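Local coordinates for leucine aminopeptidase A1, chloroplastic (Solanum lycopersicum, PDB 5D8N), which removes N-terminal amino acids, preferably leucine, from peptides as a magnesium-dependent homohexameric M17 aminopeptidase, and also acts as a protein-folding chaperone, at residues A[40-45]-A[189-194]; A[46-51]-A[126-131]; A[235-240]-A[247-252]; A[280-285]-A[331-336]. The protein carries 1 engineered substitution. One frame throughout, in Å; residues are numbered along the deposited sequence.

Contact 1: A[40-45]-A[189-194]; sequences VQWQGD and DILGLG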
loop_
_atom_site.group_PDB
_atom_site.type_symbol
_atom_site.label_atom_id
_atom_site.label_comp_id
_atom_site.label_asym_id
_atom_site.label_seq_id
_atom_site.Cartn_x
_atom_site.Cartn_y
_atom_site.Cartn_z
ATOM N N VAL A 40 33.582 -5.225 -52.743
ATOM C CA VAL A 40 33.200 -4.184 -53.704
ATOM C C VAL A 40 32.530 -4.747 -54.944
ATOM O O VAL A 40 31.857 -4.011 -55.666
ATOM C CB VAL A 40 34.366 -3.292 -54.160
ATOM C CG1 VAL A 40 34.940 -2.543 -52.973
ATOM C CG2 VAL A 40 35.452 -4.111 -54.840
ATOM N N GLN A 41 32.662 -6.055 -55.153
ATOM C CA GLN A 41 32.052 -6.677 -56.315
ATOM C C GLN A 41 30.775 -7.415 -55.984
ATOM O O GLN A 41 30.118 -7.898 -56.898
ATOM C CB GLN A 41 33.040 -7.596 -57.041
ATOM C CG GLN A 41 34.088 -6.802 -57.821
ATOM C CD GLN A 41 35.388 -7.552 -58.043
ATOM O OE1 GLN A 41 36.465 -7.141 -57.592
ATOM N NE2 GLN A 41 35.301 -8.637 -58.797
ATOM N N TRP A 42 30.383 -7.467 -54.711
ATOM C CA TRP A 42 29.207 -8.232 -54.323
ATOM C C TRP A 42 27.948 -7.496 -54.767
ATOM O O TRP A 42 27.900 -6.282 -54.696
ATOM C CB TRP A 42 29.178 -8.487 -52.810
ATOM C CG TRP A 42 28.002 -9.299 -52.363
ATOM C CD1 TRP A 42 27.867 -10.665 -52.385
ATOM C CD2 TRP A 42 26.729 -8.780 -51.978
ATOM N NE1 TRP A 42 26.588 -11.015 -52.010
ATOM C CE2 TRP A 42 25.887 -9.874 -51.718
ATOM C CE3 TRP A 42 26.253 -7.488 -51.733
ATOM C CZ2 TRP A 42 24.585 -9.709 -51.268
ATOM C CZ3 TRP A 42 24.949 -7.324 -51.363
ATOM C CH2 TRP A 42 24.127 -8.426 -51.128
ATOM N N GLN A 43 26.970 -8.239 -55.277
ATOM C CA GLN A 43 25.720 -7.671 -55.762
ATOM C C GLN A 43 24.494 -8.343 -55.120
ATOM O O GLN A 43 24.421 -9.560 -54.937
ATOM C CB GLN A 43 25.659 -7.702 -57.301
ATOM C CG GLN A 43 26.021 -6.390 -58.019
ATOM C CD GLN A 43 25.031 -5.239 -57.813
ATOM O OE1 GLN A 43 23.845 -5.444 -57.519
ATOM N NE2 GLN A 43 25.510 -4.013 -58.025
ATOM N N GLY A 44 23.589 -7.505 -54.628
ATOM C CA GLY A 44 22.369 -7.965 -53.970
ATOM C C GLY A 44 21.692 -6.782 -53.305
ATOM O O GLY A 44 22.032 -5.638 -53.598
ATOM N N ASP A 45 20.788 -7.047 -52.366
ATOM C CA ASP A 45 19.892 -6.008 -51.891
ATOM C C ASP A 45 20.523 -5.094 -50.837
ATOM O O ASP A 45 20.171 -3.928 -50.724
ATOM C CB ASP A 45 18.620 -6.621 -51.327
ATOM C CG ASP A 45 17.884 -7.461 -52.340
ATOM O OD1 ASP A 45 17.989 -7.157 -53.543
ATOM O OD2 ASP A 45 17.227 -8.447 -51.945
ATOM N N ASP A 189 25.232 -13.834 -47.334
ATOM C CA ASP A 189 26.610 -14.099 -47.737
ATOM C C ASP A 189 27.536 -13.405 -46.753
ATOM O O ASP A 189 27.449 -12.206 -46.536
ATOM C CB ASP A 189 26.867 -13.580 -49.163
ATOM C CG ASP A 189 26.054 -14.325 -50.213
ATOM O OD1 ASP A 189 25.766 -15.524 -49.998
ATOM O OD2 ASP A 189 25.705 -13.735 -51.260
ATOM N N ILE A 190 28.367 -14.184 -46.085
ATOM C CA ILE A 190 29.376 -13.638 -45.221
ATOM C C ILE A 190 30.685 -13.547 -45.994
ATOM O O ILE A 190 31.195 -14.545 -46.505
ATOM C CB ILE A 190 29.519 -14.516 -43.969
ATOM C CG1 ILE A 190 28.178 -14.557 -43.222
ATOM C CG2 ILE A 190 30.606 -13.961 -43.055
ATOM C CD1 ILE A 190 28.163 -15.542 -42.074
ATOM N N LEU A 191 31.256 -12.351 -46.007
ATOM C CA LEU A 191 32.387 -12.030 -46.868
ATOM C C LEU A 191 33.614 -11.628 -46.059
ATOM O O LEU A 191 33.514 -11.129 -44.931
ATOM C CB LEU A 191 32.038 -10.877 -47.812
ATOM C CG LEU A 191 30.732 -10.973 -48.608
ATOM C CD1 LEU A 191 30.561 -9.736 -49.491
ATOM C CD2 LEU A 191 30.682 -12.249 -49.434
ATOM N N GLY A 192 34.774 -11.954 -46.624
ATOM C CA GLY A 192 36.055 -11.484 -46.105
ATOM C C GLY A 192 36.620 -12.324 -44.972
ATOM O O GLY A 192 37.577 -11.894 -44.332
ATOM N N LEU A 193 35.889 -13.355 -44.546
ATOM C CA LEU A 193 36.254 -14.026 -43.315
ATOM C C LEU A 193 36.684 -15.476 -43.569
ATOM O O LEU A 193 36.912 -16.223 -42.614
ATOM C CB LEU A 193 35.110 -13.971 -42.292
ATOM C CG LEU A 193 34.735 -12.587 -41.756
ATOM C CD1 LEU A 193 33.487 -12.634 -40.874
ATOM C CD2 LEU A 193 35.882 -11.965 -40.972
ATOM N N GLY A 194 36.804 -15.861 -44.836
ATOM C CA GLY A 194 37.271 -17.194 -45.199
ATOM C C GLY A 194 36.180 -17.992 -45.880
ATOM O O GLY A 194 35.034 -17.550 -45.942
#
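Trp42 meets Asp189 through one hydrogen bond at the edge of the indole: NE1 of Trp42 donates to OD2 of Asp189 at 3.0 Å, and the N-H...O angle of 162° shows that the bond is nearly straight. The acceptor uses its anti lone pair, the one turned away from OD1. OD2 lies at the N-H edge close to the ring plane, with the carboxylate turned 81° from the indole. Nearer the root of the same side chain, CD1 of Leu191 lies 3.8 Å from CB of Trp42 and 3.9 Å from its CG. The tryptophan therefore has a polar grip at NE1 and an apolar one at its base, two residues apart on the partner strand. What brings the ring across is its first torsion of -179°, with CG opposite the backbone N; both CB atoms on the strand side also point at the loop.

The fold here is the N-terminal domain of the M17 family, of the macro-domain clan, whose mixed sheet places strand 187-191 between strands 31-35 and 139-144. Segment 40-45 belongs to the connection leading from strand 31-35 into strand 46-52, and Trp42 lies against this sheet, touching Ala141 as well. N of Gly44 lies 3.5 Å above one face of the indole, offset toward the rim. Asp189 is positioned by its backbone, which hydrogen-bonds to Ile140 and Val142, while Lys35 packs against both Asp189 and Leu191.

Contact 2: A[46-51]-A[126-131]; sequences LLAIGA and QAAAAA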
loop_
_atom_site.group_PDB
_atom_site.type_symbol
_atom_site.label_atom_id
_atom_site.label_comp_id
_atom_site.label_asym_id
_atom_site.label_seq_id
_atom_site.Cartn_x
_atom_site.Cartn_y
_atom_site.Cartn_z
ATOM N N LEU A 46 21.401 -5.647 -50.020
ATOM C CA LEU A 46 21.937 -4.926 -48.891
ATOM C C LEU A 46 23.278 -5.492 -48.478
ATOM O O LEU A 46 23.408 -6.676 -48.176
ATOM C CB LEU A 46 20.975 -5.008 -47.710
ATOM C CG LEU A 46 21.521 -4.445 -46.391
ATOM C CD1 LEU A 46 21.617 -2.927 -46.422
ATOM C CD2 LEU A 46 20.594 -4.900 -45.282
ATOM N N LEU A 47 24.239 -4.595 -48.355
ATOM C CA LEU A 47 25.549 -4.907 -47.819
ATOM C C LEU A 47 25.684 -4.176 -46.488
ATOM O O LEU A 47 25.664 -2.940 -46.430
ATOM C CB LEU A 47 26.623 -4.402 -48.795
ATOM C CG LEU A 47 28.070 -4.479 -48.296
ATOM C CD1 LEU A 47 28.496 -5.914 -48.005
ATOM C CD2 LEU A 47 29.001 -3.859 -49.322
ATOM N N ALA A 48 25.937 -4.944 -45.441
ATOM C CA ALA A 48 26.189 -4.383 -44.122
ATOM C C ALA A 48 27.654 -4.545 -43.764
ATOM O O ALA A 48 28.199 -5.653 -43.830
ATOM C CB ALA A 48 25.336 -5.102 -43.076
ATOM N N ILE A 49 28.263 -3.451 -43.335
ATOM C CA ILE A 49 29.673 -3.442 -42.984
ATOM C C ILE A 49 29.897 -2.989 -41.549
ATOM O O ILE A 49 29.447 -1.917 -41.131
ATOM C CB ILE A 49 30.435 -2.471 -43.892
ATOM C CG1 ILE A 49 30.338 -2.979 -45.328
ATOM C CG2 ILE A 49 31.898 -2.383 -43.453
ATOM C CD1 ILE A 49 30.563 -1.876 -46.340
ATOM N N GLY A 50 30.587 -3.831 -40.793
ATOM C CA GLY A 50 30.851 -3.567 -39.380
ATOM C C GLY A 50 32.136 -2.789 -39.270
ATOM O O GLY A 50 33.162 -3.266 -39.759
ATOM N N ALA A 51 32.066 -1.574 -38.716
ATOM C CA ALA A 51 33.223 -0.707 -38.614
ATOM C C ALA A 51 33.406 -0.252 -37.182
ATOM O O ALA A 51 32.492 0.335 -36.600
ATOM C CB ALA A 51 33.085 0.501 -39.542
ATOM N N GLN A 126 22.585 -8.721 -35.818
ATOM C CA GLN A 126 21.282 -8.183 -35.470
ATOM C C GLN A 126 21.026 -6.898 -36.254
ATOM O O GLN A 126 19.915 -6.672 -36.725
ATOM C CB GLN A 126 21.169 -7.895 -33.961
ATOM C CG GLN A 126 21.174 -9.137 -33.077
ATOM C CD GLN A 126 21.452 -8.871 -31.593
ATOM O OE1 GLN A 126 21.382 -7.740 -31.095
ATOM N NE2 GLN A 126 21.831 -9.930 -30.889
ATOM N N ALA A 127 22.024 -6.021 -36.345
ATOM C CA ALA A 127 21.825 -4.738 -37.038
ATOM C C ALA A 127 21.589 -4.996 -38.526
ATOM O O ALA A 127 20.828 -4.282 -39.167
ATOM C CB ALA A 127 23.017 -3.810 -36.834
ATOM N N ALA A 128 22.284 -5.984 -39.091
ATOM C CA ALA A 128 22.097 -6.328 -40.494
ATOM C C ALA A 128 20.703 -6.889 -40.741
ATOM O O ALA A 128 20.051 -6.508 -41.712
ATOM C CB ALA A 128 23.140 -7.323 -40.942
ATOM N N ALA A 129 20.190 -7.680 -39.805
ATOM C CA ALA A 129 18.828 -8.205 -39.915
ATOM C C ALA A 129 17.774 -7.107 -39.837
ATOM O O ALA A 129 16.772 -7.128 -40.551
ATOM C CB ALA A 129 18.570 -9.207 -38.807
ATOM N N ALA A 130 18.014 -6.145 -38.957
ATOM C CA ALA A 130 17.092 -5.031 -38.793
ATOM C C ALA A 130 17.062 -4.174 -40.059
ATOM O O ALA A 130 16.009 -3.697 -40.455
ATOM C CB ALA A 130 17.452 -4.198 -37.564
ATOM N N ALA A 131 18.224 -3.920 -40.656
ATOM C CA ALA A 131 18.277 -3.086 -41.844
ATOM C C ALA A 131 17.641 -3.875 -43.008
ATOM O O ALA A 131 16.963 -3.309 -43.851
ATOM C CB ALA A 131 19.710 -2.718 -42.165
#
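Leu46, Ala128 and the pair Ala48 and Ala131 make up the whole of this small apolar contact between strand 46-51 and helix 126-131. Leu46 gives up the most surface. Its CD2 methyl reaches the helix, 3.9 Å from CB of Ala131 and equally far from that residue's carbonyl C, and it also comes within 4.0 Å of the carbonyl O of Ala128. One branch of the leucine thus rests over a turn of the helix, touching backbone as well as a methyl. A first torsion of 172° carries CG away from the backbone N and sends the branched end across to the helix.

Ala128 ranks second. Its CB meets CB of Ala48 at 3.8 Å, methyl against methyl, and here the two backbones draw closest, with their CA atoms 5.8 Å apart. Small residues on both sides permit this: the axes of the two short segments approach to 8.9 Å. No hydrogen bond links the segments, so the contact is purely van der Waals. Strand and helix run nearly antiparallel, at 152°, as expected for a helix packed on the sheet of an alpha/beta domain, here the N-terminal domain of the macro-domain clan.

Strand 46-52 lies inside that sheet, between strands 139-144 and 104-112. Helix 119-134 spans the same neighbours, Ala128 touching Val142 on the first and Ala127 touching Val109 on the second.

Contact 3: A[235-240]-A[247-252]; sequences EAKKIA and ISVNIL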
loop_
_atom_site.group_PDB
_atom_site.type_symbol
_atom_site.label_atom_id
_atom_site.label_comp_id
_atom_site.label_asym_id
_atom_site.label_seq_id
_atom_site.Cartn_x
_atom_site.Cartn_y
_atom_site.Cartn_z
ATOM N N GLU A 235 6.053 -31.185 -27.161
ATOM C CA GLU A 235 7.235 -30.572 -27.729
ATOM C C GLU A 235 8.467 -31.431 -27.425
ATOM O O GLU A 235 9.377 -31.560 -28.247
ATOM C CB GLU A 235 7.440 -29.129 -27.244
ATOM C CG GLU A 235 6.345 -28.156 -27.674
ATOM C CD GLU A 235 6.364 -27.763 -29.147
ATOM O OE1 GLU A 235 7.396 -27.892 -29.847
ATOM O OE2 GLU A 235 5.300 -27.324 -29.616
ATOM N N ALA A 236 8.564 -31.919 -26.203
ATOM C CA ALA A 236 9.688 -32.792 -25.858
ATOM C C ALA A 236 9.701 -34.053 -26.719
ATOM O O ALA A 236 10.751 -34.488 -27.194
ATOM C CB ALA A 236 9.657 -33.156 -24.381
ATOM N N LYS A 237 8.533 -34.647 -26.905
ATOM C CA LYS A 237 8.421 -35.840 -27.742
ATOM C C LYS A 237 8.798 -35.590 -29.195
ATOM O O LYS A 237 9.379 -36.463 -29.852
ATOM C CB LYS A 237 6.995 -36.396 -27.665
ATOM C CG LYS A 237 6.744 -37.108 -26.353
ATOM C CD LYS A 237 5.472 -37.939 -26.427
ATOM C CE LYS A 237 4.252 -37.219 -25.921
ATOM N NZ LYS A 237 3.055 -38.089 -26.096
ATOM N N LYS A 238 8.510 -34.384 -29.670
ATOM C CA LYS A 238 8.806 -34.000 -31.040
ATOM C C LYS A 238 10.315 -33.926 -31.231
ATOM O O LYS A 238 10.848 -34.332 -32.267
ATOM C CB LYS A 238 8.167 -32.642 -31.346
ATOM C CG LYS A 238 8.441 -32.072 -32.727
ATOM C CD LYS A 238 7.810 -30.691 -32.889
ATOM C CE LYS A 238 8.391 -29.916 -34.063
ATOM N NZ LYS A 238 7.577 -28.687 -34.285
ATOM N N ILE A 239 11.012 -33.399 -30.231
ATOM C CA ILE A 239 12.465 -33.343 -30.300
ATOM C C ILE A 239 12.990 -34.773 -30.366
ATOM O O ILE A 239 13.852 -35.074 -31.166
ATOM C CB ILE A 239 13.068 -32.612 -29.091
ATOM C CG1 ILE A 239 12.736 -31.107 -29.174
ATOM C CG2 ILE A 239 14.574 -32.822 -29.041
ATOM C CD1 ILE A 239 12.960 -30.378 -27.874
ATOM N N ALA A 240 12.483 -35.654 -29.520
ATOM C CA ALA A 240 13.004 -37.022 -29.473
ATOM C C ALA A 240 12.707 -37.740 -30.789
ATOM O O ALA A 240 13.528 -38.500 -31.271
ATOM C CB ALA A 240 12.377 -37.800 -28.318
ATOM N N ILE A 247 18.316 -39.178 -29.098
ATOM C CA ILE A 247 17.503 -38.710 -27.991
ATOM C C ILE A 247 16.330 -39.654 -27.745
ATOM O O ILE A 247 15.517 -39.896 -28.625
ATOM C CB ILE A 247 17.011 -37.263 -28.221
ATOM C CG1 ILE A 247 18.199 -36.293 -28.264
ATOM C CG2 ILE A 247 16.038 -36.869 -27.122
ATOM C CD1 ILE A 247 17.831 -34.865 -28.650
ATOM N N SER A 248 16.210 -40.114 -26.502
ATOM C CA SER A 248 15.055 -40.852 -26.050
ATOM C C SER A 248 14.213 -39.981 -25.125
ATOM O O SER A 248 14.697 -38.998 -24.540
ATOM C CB SER A 248 15.492 -42.111 -25.295
ATOM O OG SER A 248 16.211 -41.762 -24.122
ATOM N N VAL A 249 12.960 -40.383 -24.939
ATOM C CA VAL A 249 12.043 -39.603 -24.114
ATOM C C VAL A 249 11.231 -40.526 -23.224
ATOM O O VAL A 249 10.886 -41.639 -23.623
ATOM C CB VAL A 249 11.094 -38.736 -24.959
ATOM C CG1 VAL A 249 10.216 -39.605 -25.863
ATOM C CG2 VAL A 249 10.226 -37.887 -24.054
ATOM N N ASN A 250 10.997 -40.066 -22.000
ATOM C CA ASN A 250 10.051 -40.683 -21.090
ATOM C C ASN A 250 9.244 -39.584 -20.393
ATOM O O ASN A 250 9.815 -38.678 -19.778
ATOM C CB ASN A 250 10.816 -41.542 -20.068
ATOM C CG ASN A 250 9.925 -42.490 -19.280
ATOM O OD1 ASN A 250 8.812 -42.831 -19.685
ATOM N ND2 ASN A 250 10.408 -42.893 -18.113
ATOM N N ILE A 251 7.936 -39.600 -20.628
ATOM C CA ILE A 251 7.014 -38.661 -20.036
ATOM C C ILE A 251 6.295 -39.372 -18.904
ATOM O O ILE A 251 5.647 -40.393 -19.135
ATOM C CB ILE A 251 5.968 -38.181 -21.059
ATOM C CG1 ILE A 251 6.651 -37.563 -22.278
ATOM C CG2 ILE A 251 5.029 -37.162 -20.428
ATOM C CD1 ILE A 251 7.633 -36.456 -21.959
ATOM N N LEU A 252 6.478 -38.901 -17.675
ATOM C CA LEU A 252 5.765 -39.485 -16.530
ATOM C C LEU A 252 4.505 -38.684 -16.224
ATOM O O LEU A 252 4.571 -37.460 -16.062
ATOM C CB LEU A 252 6.674 -39.540 -15.303
ATOM C CG LEU A 252 8.101 -40.068 -15.487
ATOM C CD1 LEU A 252 8.764 -40.175 -14.134
ATOM C CD2 LEU A 252 8.052 -41.459 -16.074
#
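Ala240 fits its methyl against Val249 in an alpha-to-beta connection of the alpha/beta catalytic domain, with helix and following strand running nearly antiparallel: helix 229-242 turns through a short loop into strand 247-252, an outermost strand of the domain's mixed sheet within the chain. The axes of the two segments come within 7.6 Å at 153° between their directions. The bump on the helix is the Ala240 methyl, which settles into the hollow between Val249 and the CG2 methyl of Ile247. CB of Ala240 lies 3.7 Å from CB of Val249 and just as near its CG1, so it nestles against the root and one branch of the valine. With a first torsion of 61°, CG1 of Val249 stands between its backbone N and carbonyl carbon, and CG2 is left to face Lys237.

On one flank of Ala240, Ile247 fits its CG2 methyl over the helix backbone, 3.8 Å from CA of Ala240. The other branch of the isoleucine extends to CD1, which meets CG2 of Ile239 as the two side chains pass at a slant. Toward the start of the helix segment the filling is done by an aliphatic stem: Lys237 crosses Ile251 at about a right angle. The lysine's polar end is engaged in a salt bridge with Glu234, which leaves its methylenes to the strand. Ile239 also packs on Leu215 of helix 197-221. At the Lys237 end, CG of Lys237 sits 4.1 Å from CG1 of Ile251.

Contact 4: A[280-285]-A[331-336]; sequences IHLCFK and AVLGAA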
loop_
_atom_site.group_PDB
_atom_site.type_symbol
_atom_site.label_atom_id
_atom_site.label_comp_id
_atom_site.label_asym_id
_atom_site.label_seq_id
_atom_site.Cartn_x
_atom_site.Cartn_y
_atom_site.Cartn_z
ATOM N N ILE A 280 8.834 -34.409 -17.620
ATOM C CA ILE A 280 9.526 -34.624 -18.867
ATOM C C ILE A 280 10.964 -35.040 -18.635
ATOM O O ILE A 280 11.731 -34.354 -17.947
ATOM C CB ILE A 280 9.514 -33.332 -19.704
ATOM C CG1 ILE A 280 8.083 -32.947 -20.065
ATOM C CG2 ILE A 280 10.335 -33.525 -20.962
ATOM C CD1 ILE A 280 7.957 -31.521 -20.554
ATOM N N HIS A 281 11.324 -36.181 -19.217
ATOM C CA HIS A 281 12.694 -36.686 -19.164
ATOM C C HIS A 281 13.231 -37.057 -20.545
ATOM O O HIS A 281 12.819 -38.045 -21.143
ATOM C CB HIS A 281 12.774 -37.884 -18.217
ATOM C CG HIS A 281 14.158 -38.410 -18.019
ATOM N ND1 HIS A 281 14.407 -39.680 -17.538
ATOM C CD2 HIS A 281 15.369 -37.886 -18.343
ATOM C CE1 HIS A 281 15.716 -39.864 -17.459
ATOM N NE2 HIS A 281 16.324 -38.802 -17.962
ATOM N N LEU A 282 14.108 -36.228 -21.080
ATOM C CA LEU A 282 14.814 -36.554 -22.322
ATOM C C LEU A 282 16.228 -36.952 -21.971
ATOM O O LEU A 282 16.800 -36.451 -20.991
ATOM C CB LEU A 282 14.893 -35.340 -23.239
ATOM C CG LEU A 282 13.577 -34.782 -23.766
ATOM C CD1 LEU A 282 13.806 -33.441 -24.453
ATOM C CD2 LEU A 282 12.977 -35.753 -24.760
ATOM N N CYS A 283 16.782 -37.861 -22.764
ATOM C CA CYS A 283 18.181 -38.251 -22.626
ATOM C C CYS A 283 18.890 -38.266 -23.972
ATOM O O CYS A 283 18.448 -38.952 -24.902
ATOM C CB CYS A 283 18.305 -39.636 -22.000
ATOM S SG CYS A 283 20.035 -40.068 -21.632
ATOM N N PHE A 284 19.954 -37.480 -24.073
ATOM C CA PHE A 284 20.799 -37.470 -25.248
ATOM C C PHE A 284 22.018 -38.337 -25.004
ATOM O O PHE A 284 22.696 -38.163 -23.986
ATOM C CB PHE A 284 21.262 -36.056 -25.628
ATOM C CG PHE A 284 22.383 -36.053 -26.624
ATOM C CD1 PHE A 284 22.119 -36.123 -27.963
ATOM C CD2 PHE A 284 23.708 -36.119 -26.198
ATOM C CE1 PHE A 284 23.150 -36.239 -28.867
ATOM C CE2 PHE A 284 24.748 -36.265 -27.099
ATOM C CZ PHE A 284 24.460 -36.327 -28.443
ATOM N N LYS A 285 22.393 -39.085 -26.042
ATOM C CA LYS A 285 23.580 -39.947 -26.031
ATOM C C LYS A 285 23.829 -40.439 -27.463
ATOM O O LYS A 285 22.893 -40.983 -28.047
ATOM C CB LYS A 285 23.160 -41.149 -25.163
ATOM C CG LYS A 285 24.165 -42.222 -24.822
ATOM C CD LYS A 285 23.687 -43.069 -23.647
ATOM C CE LYS A 285 22.334 -43.763 -23.820
ATOM N NZ LYS A 285 21.225 -43.184 -22.993
ATOM N N ALA A 331 14.845 -23.000 -22.004
ATOM C CA ALA A 331 16.270 -23.036 -22.288
ATOM C C ALA A 331 16.750 -24.480 -22.317
ATOM O O ALA A 331 17.558 -24.874 -23.164
ATOM C CB ALA A 331 17.050 -22.237 -21.257
ATOM N N VAL A 332 16.195 -25.286 -21.425
ATOM C CA VAL A 332 16.557 -26.700 -21.403
ATOM C C VAL A 332 16.130 -27.433 -22.677
ATOM O O VAL A 332 16.902 -28.187 -23.274
ATOM C CB VAL A 332 16.022 -27.365 -20.131
ATOM C CG1 VAL A 332 16.108 -28.872 -20.182
ATOM C CG2 VAL A 332 16.807 -26.840 -18.921
ATOM N N LEU A 333 14.886 -27.243 -23.094
ATOM C CA LEU A 333 14.414 -27.911 -24.320
ATOM C C LEU A 333 15.097 -27.370 -25.571
ATOM O O LEU A 333 15.434 -28.117 -26.483
ATOM C CB LEU A 333 12.904 -27.781 -24.434
ATOM C CG LEU A 333 12.161 -28.543 -23.328
ATOM C CD1 LEU A 333 10.676 -28.316 -23.474
ATOM C CD2 LEU A 333 12.407 -30.037 -23.343
ATOM N N GLY A 334 15.379 -26.069 -25.565
ATOM C CA GLY A 334 16.188 -25.458 -26.614
ATOM C C GLY A 334 17.573 -26.060 -26.725
ATOM O O GLY A 334 18.050 -26.374 -27.813
ATOM N N ALA A 335 18.171 -26.346 -25.583
ATOM C CA ALA A 335 19.468 -26.994 -25.586
ATOM C C ALA A 335 19.374 -28.392 -26.200
ATOM O O ALA A 335 20.286 -28.820 -26.906
ATOM C CB ALA A 335 20.044 -27.053 -24.176
ATOM N N ALA A 336 18.301 -29.116 -25.896
ATOM C CA ALA A 336 18.122 -30.460 -26.422
ATOM C C ALA A 336 18.016 -30.433 -27.934
ATOM O O ALA A 336 18.582 -31.277 -28.612
ATOM C CB ALA A 336 16.884 -31.119 -25.845
#
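Helix-on-sheet packing in the alpha/beta catalytic domain of the M17 aminopeptidases joins strand 278-284 to helix 327-342. The strand lies second from one margin of the domain's mixed sheet within the chain, between strands 247-252 and 347-358. Leu282 makes the close contacts from the strand side, and all three touching residues are buried. Its CD1 methyl enters the angle between two helix residues three apart, 3.8 Å from CD2 of Leu333 and 4.1 Å from CB of Ala336. The leucine side chains cross at about a right angle, so they meet through single methyl branches and not along their lengths. The bond to CB of Leu333 does not point at the strand, but a first torsion of -66°, with CG opposite the carbonyl carbon, brings the branched end nearer.

No hydrogen bond crosses between the segments. The strand is paired with its neighbour, Leu282 with Phe351; the helix is held by its own bonds. Helix 229-242 shares this apolar layer, since Leu282 also touches Ala240 and Leu333 touches Leu232. Lys300, a magnesium ligand, lies about 11 Å from Leu333, side chain to side chain. Within the helix, Ala336 N donates to Val332 O at 3.1 Å.

Overall arrangement
Contacts 1 and 2 belong to the N-terminal sheet, contacts 3 and 4 to the catalytic one, and the pairs stand well apart: the centres of contacts 2 and 4 are about 33 Å from each other, on opposite sides of the chain's centre. Contact 4 is wholly buried and contact 2 largely so, while contacts 1 and 3 are partly buried. Contacts 2, 3 and 4 are apolar, and only contact 1 has a hydrogen bond across its segments. Contact 2 is nested in the loop closed by contact 1, and the Trp42 ring touches the Leu47 backbone. Contacts 3 and 4 lie on neighbouring strands, 247-252 and 278-284, linked by probable backbone bonds such as Asn250 N to His281 O, 2.9 Å.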